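Dipeptidase (Streptococcus thermophilus, PDB 3PEB) probably acts as a manganese-dependent peptidase of the M24B family, this chain being its N-terminal creatinase/prolidase domain and not the catalytic part. Local coordinates at residues F48-E51 and N52-P55; A61-V64 and A65-S68; N106-V109 and T110-Q113. All coordinates share one frame; numbering follows the deposited sequence.

Contact 1 (F48-E51 and N52-P55). With EDO (1,2-ethanediol), chain D.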
loop_
_atom_site.group_PDB
_atom_site.type_symbol
_atom_site.label_atom_id
_atom_site.label_comp_id
_atom_site.label_asym_id
_atom_site.label_seq_id
_atom_site.Cartn_x
_atom_site.Cartn_y
_atom_site.Cartn_z
ATOM N N PHE A 48 -0.449 -2.222 -1.325
ATOM C CA PHE A 48 -0.734 -1.708 -2.674
ATOM C C PHE A 48 -2.063 -2.285 -3.144
ATOM O O PHE A 48 -2.155 -3.476 -3.449
ATOM C CB PHE A 48 0.418 -2.093 -3.625
ATOM C CG PHE A 48 1.730 -1.513 -3.236
ATOM C CD1 PHE A 48 2.006 -0.181 -3.485
ATOM C CD2 PHE A 48 2.709 -2.293 -2.597
ATOM C CE1 PHE A 48 3.226 0.395 -3.100
ATOM C CE2 PHE A 48 3.937 -1.726 -2.198
ATOM C CZ PHE A 48 4.220 -0.414 -2.449
ATOM N N VAL A 49 -3.114 -1.453 -3.131
ATOM C CA VAL A 49 -4.419 -1.857 -3.559
ATOM C C VAL A 49 -4.656 -1.318 -4.967
ATOM O O VAL A 49 -5.021 -0.162 -5.163
ATOM C CB VAL A 49 -5.567 -1.405 -2.592
ATOM C CG1 VAL A 49 -6.888 -2.054 -3.045
ATOM C CG2 VAL A 49 -5.238 -1.781 -1.131
ATOM N N TYR A 50 -4.404 -2.167 -5.946
ATOM C CA TYR A 50 -4.693 -1.842 -7.333
ATOM C C TYR A 50 -6.179 -1.815 -7.661
ATOM O O TYR A 50 -6.990 -2.582 -7.114
ATOM C CB TYR A 50 -3.996 -2.808 -8.261
ATOM C CG TYR A 50 -2.493 -2.628 -8.354
ATOM C CD1 TYR A 50 -1.934 -1.644 -9.172
ATOM C CD2 TYR A 50 -1.626 -3.445 -7.628
ATOM C CE1 TYR A 50 -0.577 -1.480 -9.272
ATOM C CE2 TYR A 50 -0.264 -3.311 -7.731
ATOM C CZ TYR A 50 0.266 -2.306 -8.536
ATOM O OH TYR A 50 1.615 -2.177 -8.672
ATOM N N GLU A 51 -6.525 -0.949 -8.606
ATOM C CA GLU A 51 -7.886 -0.803 -9.071
ATOM C C GLU A 51 -8.366 -2.090 -9.777
ATOM O O GLU A 51 -9.504 -2.533 -9.553
ATOM C CB GLU A 51 -7.951 0.366 -10.035
ATOM C CG GLU A 51 -9.317 0.652 -10.625
ATOM C CD GLU A 51 -9.264 1.602 -11.804
ATOM O OE1 GLU A 51 -8.198 1.792 -12.425
ATOM O OE2 GLU A 51 -10.315 2.140 -12.140
ATOM N N ASN A 52 -7.504 -2.674 -10.623
ATOM C CA ASN A 52 -7.892 -3.848 -11.428
ATOM C C ASN A 52 -6.799 -4.921 -11.468
ATOM O O ASN A 52 -6.602 -5.546 -12.488
ATOM C CB ASN A 52 -8.300 -3.440 -12.853
ATOM C CG ASN A 52 -9.058 -4.526 -13.586
ATOM O OD1 ASN A 52 -9.996 -5.110 -13.036
ATOM N ND2 ASN A 52 -8.712 -4.774 -14.864
ATOM N N ARG A 53 -6.110 -5.124 -10.339
ATOM C CA ARG A 53 -5.203 -6.246 -10.138
ATOM C C ARG A 53 -5.348 -6.657 -8.671
ATOM O O ARG A 53 -5.844 -5.883 -7.864
ATOM C CB ARG A 53 -3.729 -5.845 -10.325
ATOM C CG ARG A 53 -3.338 -5.201 -11.626
ATOM C CD ARG A 53 -1.966 -4.560 -11.550
ATOM N NE ARG A 53 -1.563 -3.995 -12.837
ATOM C CZ ARG A 53 -0.812 -4.610 -13.745
ATOM N NH1 ARG A 53 -0.329 -5.821 -13.523
ATOM N NH2 ARG A 53 -0.527 -3.991 -14.878
ATOM N N GLU A 54 -4.875 -7.851 -8.340
ATOM C CA GLU A 54 -4.835 -8.258 -6.943
ATOM C C GLU A 54 -3.898 -7.331 -6.163
ATOM O O GLU A 54 -2.942 -6.771 -6.711
ATOM C CB GLU A 54 -4.438 -9.723 -6.778
ATOM C CG GLU A 54 -3.021 -10.067 -7.183
ATOM C CD GLU A 54 -2.680 -11.518 -6.919
ATOM O OE1 GLU A 54 -1.676 -11.989 -7.470
ATOM O OE2 GLU A 54 -3.403 -12.183 -6.144
ATOM N N PRO A 55 -4.190 -7.143 -4.890
ATOM C CA PRO A 55 -3.281 -6.327 -4.092
ATOM C C PRO A 55 -1.930 -7.037 -3.827
ATOM O O PRO A 55 -1.802 -8.237 -4.089
ATOM C CB PRO A 55 -4.037 -6.159 -2.762
ATOM C CG PRO A 55 -5.297 -6.823 -2.883
ATOM C CD PRO A 55 -5.311 -7.680 -4.089
HETATM C C1 EDO D . 2.405 -6.123 -17.338
HETATM O O1 EDO D . 1.365 -5.279 -16.825
HETATM C C2 EDO D . 2.558 -7.315 -16.400
HETATM O O2 EDO D . 1.525 -7.241 -15.414
HETATM O O HOH W 1 -6.414 -4.632 -5.514
#

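Contact 2 (A61-V64 and A65-S68). With NA (sodium ion), chain N; EDO (1,2-ethanediol), chain I; EDO (1,2-ethanediol), chain G.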
loop_
_atom_site.group_PDB
_atom_site.type_symbol
_atom_site.label_atom_id
_atom_site.label_comp_id
_atom_site.label_asym_id
_atom_site.label_seq_id
_atom_site.Cartn_x
_atom_site.Cartn_y
_atom_site.Cartn_z
ATOM N N ALA A 61 11.197 -8.192 5.835
ATOM C CA ALA A 61 11.292 -9.636 5.671
ATOM C C ALA A 61 10.809 -10.428 6.881
ATOM O O ALA A 61 10.180 -11.489 6.726
ATOM C CB ALA A 61 12.743 -10.050 5.260
ATOM N N LEU A 62 11.137 -9.945 8.086
ATOM C CA LEU A 62 10.754 -10.586 9.341
ATOM C C LEU A 62 9.262 -10.909 9.433
ATOM O O LEU A 62 8.874 -11.887 10.088
ATOM C CB LEU A 62 11.161 -9.684 10.528
ATOM C CG LEU A 62 10.665 -10.054 11.921
ATOM C CD1 LEU A 62 11.270 -11.413 12.351
ATOM C CD2 LEU A 62 10.998 -8.940 12.925
ATOM N N GLU A 63 8.439 -10.088 8.780
ATOM C CA GLU A 63 6.976 -10.172 8.841
ATOM C C GLU A 63 6.335 -10.958 7.680
ATOM O O GLU A 63 5.138 -11.175 7.700
ATOM C CB GLU A 63 6.355 -8.776 8.825
ATOM C CG GLU A 63 6.832 -7.832 9.935
ATOM C CD GLU A 63 6.146 -8.033 11.266
ATOM O OE1 GLU A 63 5.320 -8.971 11.409
ATOM O OE2 GLU A 63 6.463 -7.238 12.193
ATOM N N VAL A 64 7.123 -11.353 6.686
ATOM C CA VAL A 64 6.563 -11.968 5.463
ATOM C C VAL A 64 5.825 -13.286 5.753
ATOM O O VAL A 64 4.727 -13.488 5.231
ATOM C CB VAL A 64 7.647 -12.191 4.373
ATOM C CG1 VAL A 64 7.113 -13.146 3.244
ATOM C CG2 VAL A 64 8.128 -10.839 3.805
ATOM N N ALA A 65 6.412 -14.162 6.576
ATOM C CA ALA A 65 5.803 -15.458 6.920
ATOM C C ALA A 65 4.431 -15.272 7.607
ATOM O O ALA A 65 3.443 -15.890 7.211
ATOM C CB ALA A 65 6.772 -16.343 7.811
ATOM N N ARG A 66 4.368 -14.393 8.604
ATOM C CA ARG A 66 3.112 -14.143 9.315
ATOM C C ARG A 66 2.059 -13.512 8.399
ATOM O O ARG A 66 0.908 -13.968 8.392
ATOM C CB ARG A 66 3.318 -13.291 10.582
ATOM C CG ARG A 66 2.043 -13.110 11.440
ATOM C CD ARG A 66 2.358 -12.443 12.782
ATOM N NE ARG A 66 2.832 -11.051 12.650
ATOM C CZ ARG A 66 2.077 -9.954 12.737
ATOM N NH1 ARG A 66 0.763 -10.047 12.927
ATOM N NH2 ARG A 66 2.641 -8.743 12.648
ATOM N N ALA A 67 2.443 -12.505 7.624
ATOM C CA ALA A 67 1.509 -11.842 6.721
ATOM C C ALA A 67 0.966 -12.849 5.708
ATOM O O ALA A 67 -0.222 -12.900 5.483
ATOM C CB ALA A 67 2.161 -10.654 6.011
ATOM N N SER A 68 1.854 -13.649 5.124
ATOM C CA SER A 68 1.478 -14.652 4.142
ATOM C C SER A 68 0.510 -15.690 4.712
ATOM O O SER A 68 -0.311 -16.233 3.974
ATOM C CB SER A 68 2.730 -15.358 3.599
ATOM O OG SER A 68 3.577 -14.403 2.978
HETATM NA NA NA N . -1.069 -16.262 1.710
HETATM C C1 EDO I . 6.227 -12.120 13.302
HETATM O O1 EDO I . 5.637 -11.403 12.216
HETATM C C2 EDO I . 7.462 -11.376 13.800
HETATM O O2 EDO I . 8.449 -12.333 14.186
HETATM C C1 EDO G . -2.880 -10.866 12.178
HETATM O O1 EDO G . -2.314 -9.654 12.715
HETATM C C2 EDO G . -1.876 -12.025 12.059
HETATM O O2 EDO G . -1.102 -12.219 13.242
HETATM O O HOH W 2 9.215 -14.002 7.532
HETATM O O HOH W 3 6.674 -13.492 10.123
HETATM O O HOH W 4 0.392 -18.058 1.551
HETATM O O HOH W 5 -1.887 -16.833 -0.559
HETATM O O HOH W 6 0.303 -14.474 0.757
HETATM O O HOH W 7 -2.846 -17.792 2.553
#

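Contact 3 (N106-V109 and T110-Q113). With EDO (1,2-ethanediol), chain E.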
loop_
_atom_site.group_PDB
_atom_site.type_symbol
_atom_site.label_atom_id
_atom_site.label_comp_id
_atom_site.label_asym_id
_atom_site.label_seq_id
_atom_site.Cartn_x
_atom_site.Cartn_y
_atom_site.Cartn_z
ATOM N N ASN A 106 -0.709 10.275 7.141
ATOM C CA ASN A 106 0.149 9.259 7.716
ATOM C C ASN A 106 1.578 9.292 7.163
ATOM O O ASN A 106 2.530 9.161 7.920
ATOM C CB ASN A 106 -0.413 7.840 7.506
ATOM C CG ASN A 106 0.540 6.753 8.002
ATOM O OD1 ASN A 106 1.214 6.088 7.214
ATOM N ND2 ASN A 106 0.637 6.611 9.339
ATOM N N LEU A 107 1.714 9.401 5.852
ATOM C CA LEU A 107 3.017 9.406 5.200
ATOM C C LEU A 107 3.828 10.610 5.610
ATOM O O LEU A 107 3.341 11.731 5.564
ATOM C CB LEU A 107 2.912 9.499 3.688
ATOM C CG LEU A 107 2.589 8.326 2.844
ATOM C CD1 LEU A 107 2.542 8.837 1.376
ATOM C CD2 LEU A 107 3.558 7.114 3.039
ATOM N N ASN A 108 5.051 10.380 6.033
ATOM C CA ASN A 108 5.990 11.476 6.191
ATOM C C ASN A 108 6.611 11.841 4.858
ATOM O O ASN A 108 6.433 11.128 3.887
ATOM C CB ASN A 108 6.978 11.237 7.331
ATOM C CG ASN A 108 7.944 10.096 7.060
ATOM O OD1 ASN A 108 8.015 9.596 5.959
ATOM N ND2 ASN A 108 8.650 9.664 8.104
ATOM N N VAL A 109 7.311 12.961 4.807
ATOM C CA VAL A 109 7.874 13.454 3.554
ATOM C C VAL A 109 8.970 12.489 3.044
ATOM O O VAL A 109 9.068 12.251 1.840
ATOM C CB VAL A 109 8.378 14.887 3.703
ATOM C CG1 VAL A 109 9.212 15.326 2.470
ATOM C CG2 VAL A 109 7.178 15.853 3.941
ATOM N N THR A 110 9.713 11.889 3.961
ATOM C CA THR A 110 10.756 10.912 3.595
ATOM C C THR A 110 10.151 9.734 2.810
ATOM O O THR A 110 10.641 9.375 1.753
ATOM C CB THR A 110 11.472 10.413 4.864
ATOM O OG1 THR A 110 12.034 11.544 5.532
ATOM C CG2 THR A 110 12.577 9.380 4.532
ATOM N N LYS A 111 9.048 9.166 3.297
ATOM C CA LYS A 111 8.411 8.054 2.620
ATOM C C LYS A 111 7.753 8.495 1.319
ATOM O O LYS A 111 7.770 7.783 0.316
ATOM C CB LYS A 111 7.360 7.390 3.535
ATOM C CG LYS A 111 7.954 6.623 4.727
ATOM C CD LYS A 111 6.826 5.917 5.504
ATOM C CE LYS A 111 7.372 5.218 6.760
ATOM N NZ LYS A 111 6.281 4.322 7.286
ATOM N N PHE A 112 7.148 9.670 1.333
ATOM C CA PHE A 112 6.551 10.209 0.128
ATOM C C PHE A 112 7.618 10.370 -0.979
ATOM O O PHE A 112 7.369 9.990 -2.162
ATOM C CB PHE A 112 5.856 11.526 0.463
ATOM C CG PHE A 112 5.146 12.162 -0.691
ATOM C CD1 PHE A 112 4.104 11.511 -1.319
ATOM C CD2 PHE A 112 5.500 13.417 -1.136
ATOM C CE1 PHE A 112 3.426 12.108 -2.390
ATOM C CE2 PHE A 112 4.829 14.014 -2.207
ATOM C CZ PHE A 112 3.788 13.345 -2.830
ATOM N N GLN A 113 8.773 10.931 -0.620
ATOM C CA GLN A 113 9.892 11.077 -1.566
ATOM C C GLN A 113 10.379 9.704 -2.076
ATOM O O GLN A 113 10.597 9.533 -3.277
ATOM C CB GLN A 113 11.029 11.944 -0.980
ATOM C CG GLN A 113 10.580 13.391 -0.883
ATOM C CD GLN A 113 11.702 14.391 -0.691
ATOM O OE1 GLN A 113 11.534 15.575 -1.032
ATOM N NE2 GLN A 113 12.840 13.943 -0.159
HETATM C C1 EDO E . 3.346 11.428 10.064
HETATM O O1 EDO E . 2.773 10.193 10.503
HETATM C C2 EDO E . 4.860 11.411 10.221
HETATM O O2 EDO E . 5.245 11.871 11.519
HETATM O O HOH W 8 3.896 5.747 7.349
#

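Contact 1 (F48-E51 and N52-P55)
Tyr50 and Arg53 both carry CG anti to their own carbonyl carbon (chi1 -72° and -55°), and these two torsions lay the ring and the start of the arginine chain against each other across the turn. The CB atoms of Tyr50 and Arg53 are 3.7 Å apart. From there the arginine runs extended to NE and crosses the tyrosine obliquely, passing its CD over one face of the ring. Arg53 CD sits 3.8 Å from the centroid of the Tyr50 ring, a CH-pi contact displaced somewhat toward the rim. The guanidinium itself has moved on: its plane is turned 56° from the ring, and the cation-pi attraction is weak at best. Its two terminal nitrogens grip an ethanediol, probably from the crystallisation liquor, like a fork, Arg53 NH1 to O2 and Arg53 NH2 to O1 of the diol, each at 3.0 Å and nearly straight. At the far end of the ring, Tyr50 OH is hydrogen-bonded to Ser94 O, which anchors that end.

The backbones are bridged by water 1, which donates to Tyr50 O and to Arg53 O, both at 2.7 Å. Further back, Pro55 CA comes to 3.1 Å from Phe48 O, where the chain enters strand 56-60 antiparallel to strand 46-50. Glu51 OE2 is hydrogen-bonded to Asn15 ND2 of helix 6-16. The turn of this beta hairpin is thus closed across the segments by one bridging water and by aliphatic packing on an aromatic face, which leaves the exposed guanidinium available to polar partners, here the diol.

Contact 2 (A61-V64 and A65-S68)
Ala61 O accepts from water 2, which in turn accepts from Ala65 N, and Ala61 O also takes the direct bond from Val64 N. Leu62 O is linked in the same way by water 3 to Arg66 N, so solvent stands in for the i to i+4 bonds of these two residues.

At Glu63 the direct i to i+4 bonds begin: Ala67 N donates to Glu63 O at 3.0 Å. The Glu63 chain bends at chi2 (-81°), which swings its carboxylate alongside the arginine. Arg66 NH2 meets Glu63 OE1 at 3.0 Å from above the carboxylate plane, a salt bridge with the two flat groups turned 68° apart; the bond from NE to the same oxygen is weak. An ethanediol, probably from the crystallisation liquor, sits between the pair, its O1 donating to Glu63 OE1 and accepting from Arg66 NE at 2.9 Å. Arg66 NH2 has a further partner in Asp37 O, which joins this helix to the loop near Phe36.

Val64 O is gripped twice by Ser68, by N at 2.9 Å and by OG at 2.7 Å, from opposite faces of the carbonyl plane. Ser68 O in turn binds a sodium ion at 2.4 Å, together with four waters and Leu71 O. The whole is the start of helix 64-70 after strand 56-60: regular i to i+4 bonding sets in at Glu63 and Val64, and one turn on the helix contributes Ser68 O to the sodium site.

Contact 3 (N106-V109 and T110-Q113)
Gln113 N donates to Val109 O at 2.8 Å, a regular i to i+4 helix bond, and Phe112 N does the same to Asn108 O at 3.0 Å. Beside them Asn108 OD1 accepts from Lys111 N at 2.9 Å, with an N-H...O angle of 161° and the donor tilted 23° from the amide's carbonyl plane. Asn108 CG stands between the backbone N and the carbonyl carbon (chi1 67°), which folds the amide forward over the first turn. There the oxygen also lies against the lysine chain, Asn108 OD1 to Lys111 CG 3.2 Å, the two side chains crossing at about a right angle.

This is an N-cap: Asn108 precedes helix 109-118 and satisfies an amide that has no carbonyl one turn back within the helix.

Leu107 adds the apolar side of the helix start. Its two methyls part company, CD2 going to Lys111 CB at 3.8 Å and CD1 to Phe112 CD1 at 4.1 Å; the phenyl ring goes on to an edge-to-face contact with Phe123 of strand 122-125. Lys111 continues extended past the cap, and water 8 joins its NZ to Asn106 OD1, which is also hydrogen-bonded to Ser25 OG.

In the fold
The three contacts follow one another along the chain without touching, their centres about 20 to 23 Å apart. Contact 1 is partly buried, the deepest of the three, a hairpin turn between two strands of the mixed sheet; contacts 2 and 3 are surface contacts at the start of helices 64-70 and 109-118. Strand 56-60 links the first two, entered from 52-55 and left toward 61-64. Chemistry follows place: an aromatic face and one bridging water at the hairpin, against backbone helix bonds at the two helix starts. Those starts differ as well, an asparagine side chain capping in contact 3, waters and a salt bridge in contact 2.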